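PDB 4DTH: VgrG protein from Vibrio cholerae, which probably cross-links actin monomers through its actin cross-linking domain, which binds ATP and magnesium ions. Local coordinates for residues G185-P190 with L194-P199; K221-N226 with E288-S293; I234-A239 with Q307-E312. One frame throughout, in Å; residues are numbered along the deposited sequence. Where two conformers were deposited one is given.

Overall arrangement
The three contacts lie in one part of the actin cross-linking domain, built largely of helices. Contact 1 comes first along the chain. It joins the loop after strand 173-180 to helix 190-196. The side chain of L194, in this contact, is about 13 Å from the bound ATP. Contacts 2 and 3 both use helix 221-245, one near its start and one further along, and their centres are 22 Å apart. Their segments alternate in sequence: the residues at the two ends of helix 292-307 meet helix 221-245 at two places. Contact 1 touches contact 2 where G185 and T186 pack on N226. This ties the loop before helix 190-196 to the start of helix 221-245.

Contact 1: G185-P190 with L194-P199; sequences GTSATP and LLESAP
The carboxylate of E196 reaches into the turn formed by G185-S187, and polar bonds dominate this contact. OE2 of E196 accepts two backbone N-H groups. The N of S187 lies 2.9 Å from OE2 and meets its syn lone pair. The N of G185 is 2.8 Å from the same OE2 but approaches from above the carboxylate plane, 50° out of it. The second oxygen is used as well: OG of S187 donates to the syn lone pair of E196 OE1 at 2.7 Å. Three bonds on two oxygens should fix the rotation of the carboxylate. The E196 chain is extended beyond CG (chi2 161°), which carries the group across to the turn. G185 has a positive phi of 111°, part of the bend that presents its N-H to E196.

Backbone pairing supplies a further link. N of L194 bonds to O of P190 at 3.0 Å, a helical i to i+4 bond. T189 is the N-cap of this helix, and its OG1 bonds to L192 N.

Helix 190-196 is thus tied back to the loop that leads into it. Beyond the contact, L194 packs on F352 of strand 343-352, while L195 touches that strand and I277 of strand 277-279.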
ATOM      1  N   GLY A 185      13.455  -6.134  13.329  1.00 22.79           N
ATOM      2  CA  GLY A 185      14.692  -6.855  13.609  1.00 22.89           C
ATOM      3  C   GLY A 185      14.694  -7.483  14.991  1.00 28.19           C
ATOM      4  O   GLY A 185      15.560  -8.310  15.289  1.00 27.79           O
ATOM      5  N   THR A 186      13.716  -7.105  15.852  1.00 26.04           N
ATOM      6  CA  THR A 186      13.630  -7.651  17.220  1.00 26.66           C
ATOM      7  C   THR A 186      12.942  -9.020  17.278  1.00 32.45           C
ATOM      8  O   THR A 186      13.066  -9.709  18.295  1.00 32.42           O
ATOM      9  CB  THR A 186      12.993  -6.656  18.209  1.00 29.27           C
ATOM     10  OG1 THR A 186      11.603  -6.508  17.901  1.00 30.48           O
ATOM     11  CG2 THR A 186      13.706  -5.302  18.251  1.00 29.58           C
ATOM     12  N   SER A 187      12.177  -9.400  16.216  1.00 29.27           N
ATOM     13  CA  SER A 187      11.436 -10.675  16.116  1.00 29.68           C
ATOM     14  C   SER A 187      10.482 -10.897  17.321  1.00 35.01           C
ATOM     15  O   SER A 187      10.125 -12.039  17.621  1.00 34.85           O
ATOM     16  CB  SER A 187      12.404 -11.860  16.005  1.00 33.24           C
ATOM     17  OG  SER A 187      13.585 -11.585  15.266  1.00 35.62           O
ATOM     18  N   ALA A 188      10.092  -9.804  18.006  1.00 32.32           N
ATOM     19  CA  ALA A 188       9.311  -9.804  19.250  1.00 32.49           C
ATOM     20  C   ALA A 188       7.863 -10.262  19.143  1.00 35.88           C
ATOM     21  O   ALA A 188       7.293 -10.724  20.138  1.00 35.77           O
ATOM     22  CB  ALA A 188       9.381  -8.433  19.908  1.00 33.23           C
ATOM     23  N   THR A 189       7.246 -10.090  17.967  1.00 31.25           N
ATOM     24  CA  THR A 189       5.843 -10.443  17.767  1.00 30.67           C
ATOM     25  C   THR A 189       5.683 -11.312  16.506  1.00 34.07           C
ATOM     26  O   THR A 189       6.563 -11.265  15.642  1.00 32.65           O
ATOM     27  CB  THR A 189       4.981  -9.159  17.638  1.00 36.17           C
ATOM     28  OG1 THR A 189       5.301  -8.494  16.413  1.00 30.78           O
ATOM     29  CG2 THR A 189       5.104  -8.208  18.844  1.00 35.19           C
ATOM     30  N   PRO A 190       4.544 -12.031  16.320  1.00 31.13           N
ATOM     31  CA  PRO A 190       4.356 -12.798  15.074  1.00 30.68           C
ATOM     32  C   PRO A 190       4.346 -11.922  13.811  1.00 31.60           C
ATOM     33  O   PRO A 190       4.842 -12.381  12.781  1.00 29.49           O
ATOM     34  CB  PRO A 190       3.012 -13.507  15.287  1.00 33.32           C
ATOM     35  CG  PRO A 190       2.834 -13.539  16.776  1.00 38.24           C
ATOM     36  CD  PRO A 190       3.392 -12.226  17.228  1.00 33.70           C
ATOM     37  N   LEU A 194       6.939 -12.253  10.664  1.00 24.56           N
ATOM     38  CA  LEU A 194       6.421 -12.386   9.306  1.00 23.75           C
ATOM     39  C   LEU A 194       7.130 -11.358   8.386  1.00 26.61           C
ATOM     40  O   LEU A 194       7.572 -11.711   7.292  1.00 26.12           O
ATOM     41  CB  LEU A 194       4.890 -12.169   9.295  1.00 23.89           C
ATOM     42  CG  LEU A 194       4.196 -12.267   7.941  1.00 28.38           C
ATOM     43  CD1 LEU A 194       4.292 -13.681   7.364  1.00 28.51           C
ATOM     44  CD2 LEU A 194       2.737 -11.835   8.048  1.00 31.97           C
ATOM     45  N   LEU A 195       7.262 -10.100   8.855  1.00 22.44           N
ATOM     46  CA  LEU A 195       7.920  -9.032   8.087  1.00 21.12           C
ATOM     47  C   LEU A 195       9.405  -9.300   7.898  1.00 24.60           C
ATOM     48  O   LEU A 195       9.939  -9.058   6.814  1.00 24.02           O
ATOM     49  CB  LEU A 195       7.715  -7.666   8.752  1.00 20.48           C
ATOM     50  CG  LEU A 195       6.283  -7.120   8.742  1.00 23.78           C
ATOM     51  CD1 LEU A 195       6.182  -5.933   9.632  1.00 23.53           C
ATOM     52  CD2 LEU A 195       5.809  -6.788   7.322  1.00 25.43           C
ATOM     53  N   GLU A 196      10.063  -9.814   8.942  1.00 22.57           N
ATOM     54  CA  GLU A 196      11.489 -10.142   8.900  1.00 22.17           C
ATOM     55  C   GLU A 196      11.797 -11.315   7.968  1.00 27.38           C
ATOM     56  O   GLU A 196      12.948 -11.484   7.548  1.00 26.84           O
ATOM     57  CB  GLU A 196      12.028 -10.399  10.304  1.00 23.27           C
ATOM     58  CG  GLU A 196      12.153  -9.139  11.143  1.00 27.40           C
ATOM     59  CD  GLU A 196      12.242  -9.421  12.628  1.00 35.42           C
ATOM     60  OE1 GLU A 196      12.610 -10.558  12.997  1.00 29.91           O
ATOM     61  OE2 GLU A 196      11.950  -8.502  13.423  1.00 26.33           O
ATOM     62  N   SER A 197      10.765 -12.103   7.616  1.00 24.64           N
ATOM     63  CA  SER A 197      10.913 -13.218   6.679  1.00 25.18           C
ATOM     64  C   SER A 197      10.975 -12.741   5.219  1.00 28.97           C
ATOM     65  O   SER A 197      11.223 -13.564   4.332  1.00 28.91           O
ATOM     66  CB  SER A 197       9.816 -14.261   6.882  1.00 30.39           C
ATOM     67  OG  SER A 197       8.590 -13.843   6.302  1.00 41.62           O
ATOM     68  N   ALA A 198      10.779 -11.418   4.961  1.00 23.53           N
ATOM     69  CA  ALA A 198      10.865 -10.855   3.604  1.00 23.24           C
ATOM     70  C   ALA A 198      12.221 -11.273   3.004  1.00 25.57           C
ATOM     71  O   ALA A 198      13.230 -11.222   3.716  1.00 23.37           O
ATOM     72  CB  ALA A 198      10.751  -9.339   3.642  1.00 23.64           C
ATOM     73  N   PRO A 199      12.249 -11.788   1.754  1.00 24.99           N
ATOM     74  CA  PRO A 199      13.527 -12.284   1.190  1.00 25.17           C
ATOM     75  C   PRO A 199      14.641 -11.246   1.136  1.00 27.58           C
ATOM     76  O   PRO A 199      15.814 -11.593   1.294  1.00 27.55           O
ATOM     77  CB  PRO A 199      13.146 -12.763  -0.212  1.00 27.65           C
ATOM     78  CG  PRO A 199      11.680 -12.951  -0.181  1.00 33.03           C
ATOM     79  CD  PRO A 199      11.133 -11.967   0.804  1.00 28.00           C
TER

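Contact 2: K221-N226 with E288-S293; sequences KELAAN and EILSKS
L223 points from helix 221-245 toward I289 and L290, and each of its side-chain carbons meets one or both of them. Its CB comes first, 4.1 Å from CD2 of L290. The next atom, CG, lies closer to that methyl, 3.7 Å from L290 CD2. The side chain then forks. CD1 turns to the tip of I289, with L223 CD1 and I289 CD1 3.8 Å apart. CD2 instead rests on the backbone, 3.4 Å from the carbonyl O of I289, and also borders CD2 of L290. CG of L223 is anti to the backbone N (chi1 -167°), which directs the fork at the 288-293 segment.

The two partners arrive differently. The L290 side chain runs alongside L223 in the opposite direction, while I289 crosses it at a slant. CD2 of L290 also reaches the helix backbone, 3.8 Å from N of A224, and lies near CB of A224. No hydrogen bond joins the segments; the contacts between side chains are apolar.

S291 caps helix 292-307, and its OG also bonds to D219. The contact joins the first turn of helix 221-245 to the residues leading into helix 292-307. V227 and V298 extend the apolar patch, and F209 of helix 204-212 packs on A224.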
ATOM      1  N   LYS A 221      23.182   0.793  20.866  1.00 35.67           N
ATOM      2  CA  LYS A 221      23.813  -0.121  19.913  1.00 34.70           C
ATOM      3  C   LYS A 221      22.896  -1.156  19.248  1.00 37.37           C
ATOM      4  O   LYS A 221      23.073  -1.439  18.065  1.00 36.11           O
ATOM      5  CB  LYS A 221      25.094  -0.744  20.486  1.00 37.55           C
ATOM      6  CG  LYS A 221      24.875  -1.742  21.599  1.00 55.55           C
ATOM      7  CD  LYS A 221      26.195  -2.138  22.210  1.00 70.70           C
ATOM      8  CE  LYS A 221      26.319  -3.626  22.405  1.00 88.45           C
ATOM      9  NZ  LYS A 221      25.394  -4.134  23.453  1.00102.56           N
ATOM     10  N   GLU A 222      21.905  -1.684  19.993  1.00 34.36           N
ATOM     11  CA  GLU A 222      20.972  -2.677  19.457  1.00 34.71           C
ATOM     12  C   GLU A 222      19.964  -2.025  18.502  1.00 35.91           C
ATOM     13  O   GLU A 222      19.643  -2.610  17.463  1.00 34.52           O
ATOM     14  CB  GLU A 222      20.272  -3.464  20.577  1.00 37.12           C
ATOM     15  CG  GLU A 222      21.267  -4.154  21.505  1.00 56.25           C
ATOM     16  CD  GLU A 222      21.308  -5.663  21.448  1.00 91.71           C
ATOM     17  OE1 GLU A 222      21.979  -6.206  20.543  1.00 93.41           O
ATOM     18  OE2 GLU A 222      20.718  -6.306  22.346  1.00 92.02           O
ATOM     19  N   LEU A 223      19.502  -0.795  18.844  1.00 32.03           N
ATOM     20  CA  LEU A 223      18.593  -0.019  17.993  1.00 31.65           C
ATOM     21  C   LEU A 223      19.354   0.380  16.714  1.00 32.69           C
ATOM     22  O   LEU A 223      18.808   0.252  15.613  1.00 30.05           O
ATOM     23  CB  LEU A 223      18.103   1.236  18.738  1.00 32.50           C
ATOM     24  CG  LEU A 223      16.931   2.006  18.130  1.00 37.82           C
ATOM     25  CD1 LEU A 223      15.661   1.191  18.159  1.00 38.25           C
ATOM     26  CD2 LEU A 223      16.700   3.299  18.876  1.00 42.10           C
ATOM     27  N   ALA A 224      20.631   0.819  16.863  1.00 27.88           N
ATOM     28  CA  ALA A 224      21.479   1.190  15.724  1.00 26.98           C
ATOM     29  C   ALA A 224      21.696  -0.001  14.793  1.00 29.65           C
ATOM     30  O   ALA A 224      21.573   0.168  13.581  1.00 27.86           O
ATOM     31  CB  ALA A 224      22.816   1.738  16.198  1.00 27.83           C
ATOM     32  N   ALA A 225      21.969  -1.209  15.355  1.00 26.36           N
ATOM     33  CA  ALA A 225      22.178  -2.427  14.556  1.00 26.09           C
ATOM     34  C   ALA A 225      20.915  -2.818  13.767  1.00 28.69           C
ATOM     35  O   ALA A 225      21.021  -3.222  12.606  1.00 26.48           O
ATOM     36  CB  ALA A 225      22.637  -3.573  15.440  1.00 27.18           C
ATOM     37  N   ASN A 226      19.726  -2.664  14.390  1.00 24.49           N
ATOM     38  CA  ASN A 226      18.439  -2.946  13.754  1.00 23.82           C
ATOM     39  C   ASN A 226      18.179  -1.980  12.603  1.00 25.61           C
ATOM     40  O   ASN A 226      17.796  -2.426  11.515  1.00 24.77           O
ATOM     41  CB  ASN A 226      17.297  -2.877  14.782  1.00 26.13           C
ATOM     42  CG  ASN A 226      17.225  -4.080  15.694  1.00 43.58           C
ATOM     43  OD1 ASN A 226      17.431  -5.214  15.288  1.00 43.04           O
ATOM     44  ND2 ASN A 226      16.884  -3.876  16.943  1.00 36.25           N
ATOM     45  N   GLU A 288      15.301   9.105  12.361  1.00 31.68           N
ATOM     46  CA  GLU A 288      14.706   9.879  13.455  1.00 31.73           C
ATOM     47  C   GLU A 288      14.556   9.096  14.766  1.00 34.86           C
ATOM     48  O   GLU A 288      14.461   9.720  15.824  1.00 35.50           O
ATOM     49  CB  GLU A 288      13.351  10.479  13.027  1.00 33.37           C
ATOM     50  CG  GLU A 288      13.436  11.443  11.849  1.00 44.79           C
ATOM     51  CD  GLU A 288      12.142  11.839  11.153  1.00 70.20           C
ATOM     52  OE1 GLU A 288      11.048  11.482  11.646  1.00 62.02           O
ATOM     53  OE2 GLU A 288      12.230  12.515  10.102  1.00 69.19           O
ATOM     54  N   ILE A 289      14.547   7.745  14.718  1.00 28.92           N
ATOM     55  CA  ILE A 289      14.408   6.943  15.936  1.00 28.04           C
ATOM     56  C   ILE A 289      15.724   6.844  16.716  1.00 33.08           C
ATOM     57  O   ILE A 289      15.724   6.362  17.847  1.00 32.80           O
ATOM     58  CB  ILE A 289      13.709   5.568  15.730  1.00 30.87           C
ATOM     59  CG1 ILE A 289      14.665   4.488  15.159  1.00 30.64           C
ATOM     60  CG2 ILE A 289      12.390   5.701  14.923  1.00 30.52           C
ATOM     61  CD1 ILE A 289      14.135   3.066  15.233  1.00 34.32           C
ATOM     62  N   LEU A 290      16.838   7.274  16.098  1.00 30.26           N
ATOM     63  CA  LEU A 290      18.183   7.245  16.687  1.00 29.43           C
ATOM     64  C   LEU A 290      18.642   8.647  17.090  1.00 35.10           C
ATOM     65  O   LEU A 290      18.092   9.636  16.610  1.00 34.98           O
ATOM     66  CB  LEU A 290      19.195   6.688  15.654  1.00 28.60           C
ATOM     67  CG  LEU A 290      18.919   5.311  15.040  1.00 31.27           C
ATOM     68  CD1 LEU A 290      19.808   5.069  13.834  1.00 30.91           C
ATOM     69  CD2 LEU A 290      19.108   4.204  16.052  1.00 30.75           C
ATOM     70  N   SER A 291      19.722   8.726  17.910  1.00 33.78           N
ATOM     71  CA  SER A 291      20.348   9.998  18.274  1.00 33.34           C
ATOM     72  C   SER A 291      21.110  10.477  17.036  1.00 38.23           C
ATOM     73  O   SER A 291      21.419   9.646  16.179  1.00 37.58           O
ATOM     74  CB  SER A 291      21.317   9.790  19.433  1.00 34.84           C
ATOM     75  OG  SER A 291      22.364   8.894  19.084  1.00 35.92           O
ATOM     76  N   LYS A 292      21.399  11.795  16.927  1.00 36.40           N
ATOM     77  CA  LYS A 292      22.146  12.393  15.805  1.00 37.30           C
ATOM     78  C   LYS A 292      23.462  11.603  15.584  1.00 40.97           C
ATOM     79  O   LYS A 292      23.777  11.236  14.448  1.00 39.96           O
ATOM     80  CB  LYS A 292      22.433  13.887  16.097  1.00 41.08           C
ATOM     81  CG  LYS A 292      23.095  14.685  14.966  1.00 64.27           C
ATOM     82  CD  LYS A 292      23.823  15.924  15.510  1.00 79.17           C
ATOM     83  CE  LYS A 292      24.597  16.670  14.446  1.00 96.69           C
ATOM     84  NZ  LYS A 292      25.738  17.435  15.022  1.00109.31           N
ATOM     85  N   SER A 293      24.167  11.281  16.689  1.00 37.43           N
ATOM     86  CA  SER A 293      25.427  10.533  16.710  1.00 36.74           C
ATOM     87  C   SER A 293      25.289   9.094  16.175  1.00 38.08           C
ATOM     88  O   SER A 293      26.071   8.702  15.304  1.00 37.11           O
ATOM     89  CB  SER A 293      26.016  10.531  18.119  1.00 40.82           C
ATOM     90  OG  SER A 293      27.250   9.836  18.145  1.00 51.18           O
TER

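Contact 3: I234-A239 with Q307-E312; sequences IYLKTA and QSRYSE. With SO4 (sulfate ion), chain J.
L236, Y310 and A239 bury the most surface here. L236 of helix 221-245 uses both methyls. CD1 sits over one face of the R309 guanidinium, offset toward its rim, and is 3.8 Å from R309 CZ. CD2 meets the aliphatic part of the same chain, 3.7 Å from R309 CD. The two side chains cross at about a right angle. R309 is extended from CG to NE, which lays its chain over the leucine, and its NH1 bonds to O of Q305. CD2 of L236 also borders the Y310 ring, 4.1 Å from CE2.

The Y310 ring lies on A239. CB of A239 stands over the ring centre, 3.6 Å from the centroid and 12° off the normal. This is a CH-pi contact. With CG anti to the carbonyl carbon (chi1 -63°), Y310 extends its ring over the helix. Its hydroxyl OH donates a hydrogen bond to O3 of a sulfate at 2.8 Å. The sulfate, probably from the crystallisation liquor, also bonds to K243.

No hydrogen bond links the two segments directly. Next to the contact, L306 of helix 292-307 packs on L236, and Y235 stacks with F322 of helix 312-323. This is a loop between two helices, 292-307 and 312-323, packed through R309 and Y310 on helix 221-245, with an N-cap serine, S311, starting the second helix.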
ATOM      1  N   ILE A 234      17.241  -2.642   2.435  1.00 16.67           N
ATOM      2  CA  ILE A 234      16.471  -1.876   1.447  1.00 15.94           C
ATOM      3  C   ILE A 234      17.388  -1.304   0.361  1.00 18.75           C
ATOM      4  O   ILE A 234      17.064  -1.413  -0.821  1.00 17.37           O
ATOM      5  CB  ILE A 234      15.603  -0.784   2.122  1.00 18.35           C
ATOM      6  CG1 ILE A 234      14.430  -1.443   2.884  1.00 18.86           C
ATOM      7  CG2 ILE A 234      15.084   0.253   1.073  1.00 19.06           C
ATOM      8  CD1 ILE A 234      13.545  -0.491   3.641  1.00 22.33           C
ATOM      9  N   TYR A 235      18.520  -0.688   0.766  1.00 16.79           N
ATOM     10  CA  TYR A 235      19.460  -0.086  -0.189  1.00 17.22           C
ATOM     11  C   TYR A 235      20.025  -1.138  -1.144  1.00 19.82           C
ATOM     12  O   TYR A 235      20.067  -0.900  -2.351  1.00 19.41           O
ATOM     13  CB  TYR A 235      20.614   0.637   0.533  1.00 18.48           C
ATOM     14  CG  TYR A 235      20.296   1.981   1.162  1.00 19.61           C
ATOM     15  CD1 TYR A 235      19.063   2.221   1.772  1.00 21.33           C
ATOM     16  CD2 TYR A 235      21.270   2.969   1.263  1.00 20.69           C
ATOM     17  CE1 TYR A 235      18.805   3.420   2.437  1.00 23.34           C
ATOM     18  CE2 TYR A 235      21.017   4.176   1.909  1.00 21.43           C
ATOM     19  CZ  TYR A 235      19.795   4.387   2.521  1.00 28.10           C
ATOM     20  OH  TYR A 235      19.559   5.593   3.126  1.00 26.36           O
ATOM     21  N   LEU A 236      20.434  -2.311  -0.602  1.00 17.65           N
ATOM     22  CA  LEU A 236      20.985  -3.410  -1.397  1.00 17.26           C
ATOM     23  C   LEU A 236      19.944  -3.994  -2.345  1.00 20.54           C
ATOM     24  O   LEU A 236      20.261  -4.240  -3.507  1.00 19.17           O
ATOM     25  CB  LEU A 236      21.594  -4.514  -0.509  1.00 16.86           C
ATOM     26  CG  LEU A 236      22.847  -4.144   0.289  1.00 20.33           C
ATOM     27  CD1 LEU A 236      23.320  -5.341   1.120  1.00 20.48           C
ATOM     28  CD2 LEU A 236      23.976  -3.640  -0.618  1.00 23.00           C
ATOM     29  N   LYS A 237      18.697  -4.185  -1.867  1.00 17.10           N
ATOM     30  CA  LYS A 237      17.606  -4.684  -2.708  1.00 16.57           C
ATOM     31  C   LYS A 237      17.286  -3.699  -3.845  1.00 19.89           C
ATOM     32  O   LYS A 237      17.052  -4.134  -4.979  1.00 18.06           O
ATOM     33  CB  LYS A 237      16.348  -5.009  -1.879  1.00 17.11           C
ATOM     34  CG  LYS A 237      15.199  -5.620  -2.694  1.00 20.27           C
ATOM     35  CD  LYS A 237      15.525  -7.012  -3.239  1.00 21.17           C
ATOM     36  CE  LYS A 237      14.308  -7.639  -3.868  1.00 24.97           C
ATOM     37  NZ  LYS A 237      14.620  -9.017  -4.320  1.00 31.71           N
ATOM     38  N   THR A 238      17.296  -2.378  -3.542  1.00 17.57           N
ATOM     39  CA  THR A 238      17.033  -1.348  -4.556  1.00 17.60           C
ATOM     40  C   THR A 238      18.099  -1.434  -5.660  1.00 20.25           C
ATOM     41  O   THR A 238      17.757  -1.408  -6.843  1.00 18.76           O
ATOM     42  CB  THR A 238      16.905   0.039  -3.922  1.00 19.88           C
ATOM     43  OG1 THR A 238      15.835   0.003  -2.975  1.00 18.10           O
ATOM     44  CG2 THR A 238      16.596   1.125  -4.963  1.00 18.74           C
ATOM     45  N   ALA A 239      19.382  -1.571  -5.266  1.00 17.81           N
ATOM     46  CA  ALA A 239      20.481  -1.706  -6.213  1.00 17.22           C
ATOM     47  C   ALA A 239      20.309  -2.986  -7.053  1.00 20.75           C
ATOM     48  O   ALA A 239      20.439  -2.932  -8.280  1.00 18.98           O
ATOM     49  CB  ALA A 239      21.810  -1.708  -5.475  1.00 18.40           C
ATOM     50  N   GLN A 307      29.086  -0.579  -1.956  1.00 20.05           N
ATOM     51  CA  GLN A 307      30.330  -0.559  -2.725  1.00 20.36           C
ATOM     52  C   GLN A 307      31.120  -1.862  -2.821  1.00 23.45           C
ATOM     53  O   GLN A 307      31.963  -1.999  -3.705  1.00 23.64           O
ATOM     54  CB  GLN A 307      31.193   0.645  -2.333  1.00 21.87           C
ATOM     55  CG  GLN A 307      30.536   1.949  -2.778  1.00 27.28           C
ATOM     56  CD  GLN A 307      31.069   3.191  -2.110  1.00 41.25           C
ATOM     57  OE1 GLN A 307      32.272   3.377  -1.942  1.00 30.42           O
ATOM     58  NE2 GLN A 307      30.175   4.141  -1.848  1.00 40.90           N
ATOM     59  N   SER A 308      30.824  -2.834  -1.937  1.00 20.30           N
ATOM     60  CA  SER A 308      31.500  -4.127  -2.000  1.00 19.82           C
ATOM     61  C   SER A 308      30.695  -5.064  -2.923  1.00 22.89           C
ATOM     62  O   SER A 308      31.182  -6.124  -3.308  1.00 22.52           O
ATOM     63  CB  SER A 308      31.657  -4.725  -0.598  1.00 22.84           C
ATOM     64  OG  SER A 308      30.383  -4.960  -0.026  1.00 30.80           O
ATOM     65  N   ARG A 309      29.485  -4.635  -3.321  1.00 20.21           N
ATOM     66  CA  ARG A 309      28.570  -5.437  -4.143  1.00 19.81           C
ATOM     67  C   ARG A 309      28.176  -4.816  -5.474  1.00 22.89           C
ATOM     68  O   ARG A 309      27.812  -5.547  -6.406  1.00 22.78           O
ATOM     69  CB  ARG A 309      27.279  -5.678  -3.362  1.00 19.37           C
ATOM     70  CG  ARG A 309      27.459  -6.554  -2.133  1.00 24.09           C
ATOM     71  CD  ARG A 309      26.193  -6.552  -1.305  1.00 22.27           C
ATOM     72  NE  ARG A 309      26.258  -7.460  -0.155  1.00 26.13           N
ATOM     73  CZ  ARG A 309      26.723  -7.123   1.042  1.00 32.12           C
ATOM     74  NH1 ARG A 309      27.219  -5.910   1.251  1.00 23.15           N
ATOM     75  NH2 ARG A 309      26.693  -7.993   2.040  1.00 23.15           N
ATOM     76  N   TYR A 310      28.186  -3.482  -5.549  1.00 19.46           N
ATOM     77  CA  TYR A 310      27.721  -2.756  -6.739  1.00 19.56           C
ATOM     78  C   TYR A 310      28.721  -1.724  -7.179  1.00 22.60           C
ATOM     79  O   TYR A 310      29.571  -1.317  -6.383  1.00 22.64           O
ATOM     80  CB  TYR A 310      26.355  -2.113  -6.473  1.00 19.92           C
ATOM     81  CG  TYR A 310      25.291  -3.147  -6.188  1.00 20.26           C
ATOM     82  CD1 TYR A 310      24.740  -3.910  -7.217  1.00 22.42           C
ATOM     83  CD2 TYR A 310      24.913  -3.442  -4.881  1.00 20.51           C
ATOM     84  CE1 TYR A 310      23.803  -4.910  -6.955  1.00 23.25           C
ATOM     85  CE2 TYR A 310      23.980  -4.443  -4.606  1.00 21.15           C
ATOM     86  CZ  TYR A 310      23.430  -5.173  -5.646  1.00 25.36           C
ATOM     87  OH  TYR A 310      22.527  -6.168  -5.384  1.00 22.40           O
ATOM     88  N   SER A 311      28.615  -1.287  -8.446  1.00 20.75           N
ATOM     89  CA  SER A 311      29.524  -0.283  -9.001  1.00 21.05           C
ATOM     90  C   SER A 311      29.467   0.979  -8.161  1.00 24.95           C
ATOM     91  O   SER A 311      28.470   1.194  -7.452  1.00 22.92           O
ATOM     92  CB  SER A 311      29.124   0.043 -10.434  1.00 22.95           C
ATOM     93  OG  SER A 311      27.890   0.746 -10.448  1.00 23.32           O
ATOM     94  N   GLU A 312      30.528   1.802  -8.229  0.50 22.66           N
ATOM     95  CA  GLU A 312      30.589   3.074  -7.515  0.50 22.90           C
ATOM     96  C   GLU A 312      29.388   3.958  -7.855  0.50 25.51           C
ATOM     97  O   GLU A 312      28.754   4.485  -6.945  0.50 25.37           O
ATOM     98  CB  GLU A 312      31.921   3.819  -7.780  0.50 24.93           C
ATOM     99  CG  GLU A 312      32.001   5.219  -7.166  0.50 35.40           C
ATOM    100  CD  GLU A 312      31.783   5.367  -5.672  0.50 54.74           C
ATOM    101  OE1 GLU A 312      31.800   4.348  -4.944  0.50 40.21           O
ATOM    102  OE2 GLU A 312      31.637   6.522  -5.215  0.50 53.95           O
TER
HETATM  103  S   SO4 J 409      23.061  -8.823  -8.209  1.00 64.20           S
HETATM  104  O1  SO4 J 409      22.605  -9.013  -9.587  1.00 64.96           O
HETATM  105  O2  SO4 J 409      24.419  -8.277  -8.225  1.00 63.34           O
HETATM  106  O3  SO4 J 409      22.167  -7.892  -7.513  1.00 61.88           O
HETATM  107  O4  SO4 J 409      23.048 -10.123  -7.522  1.00 64.19           O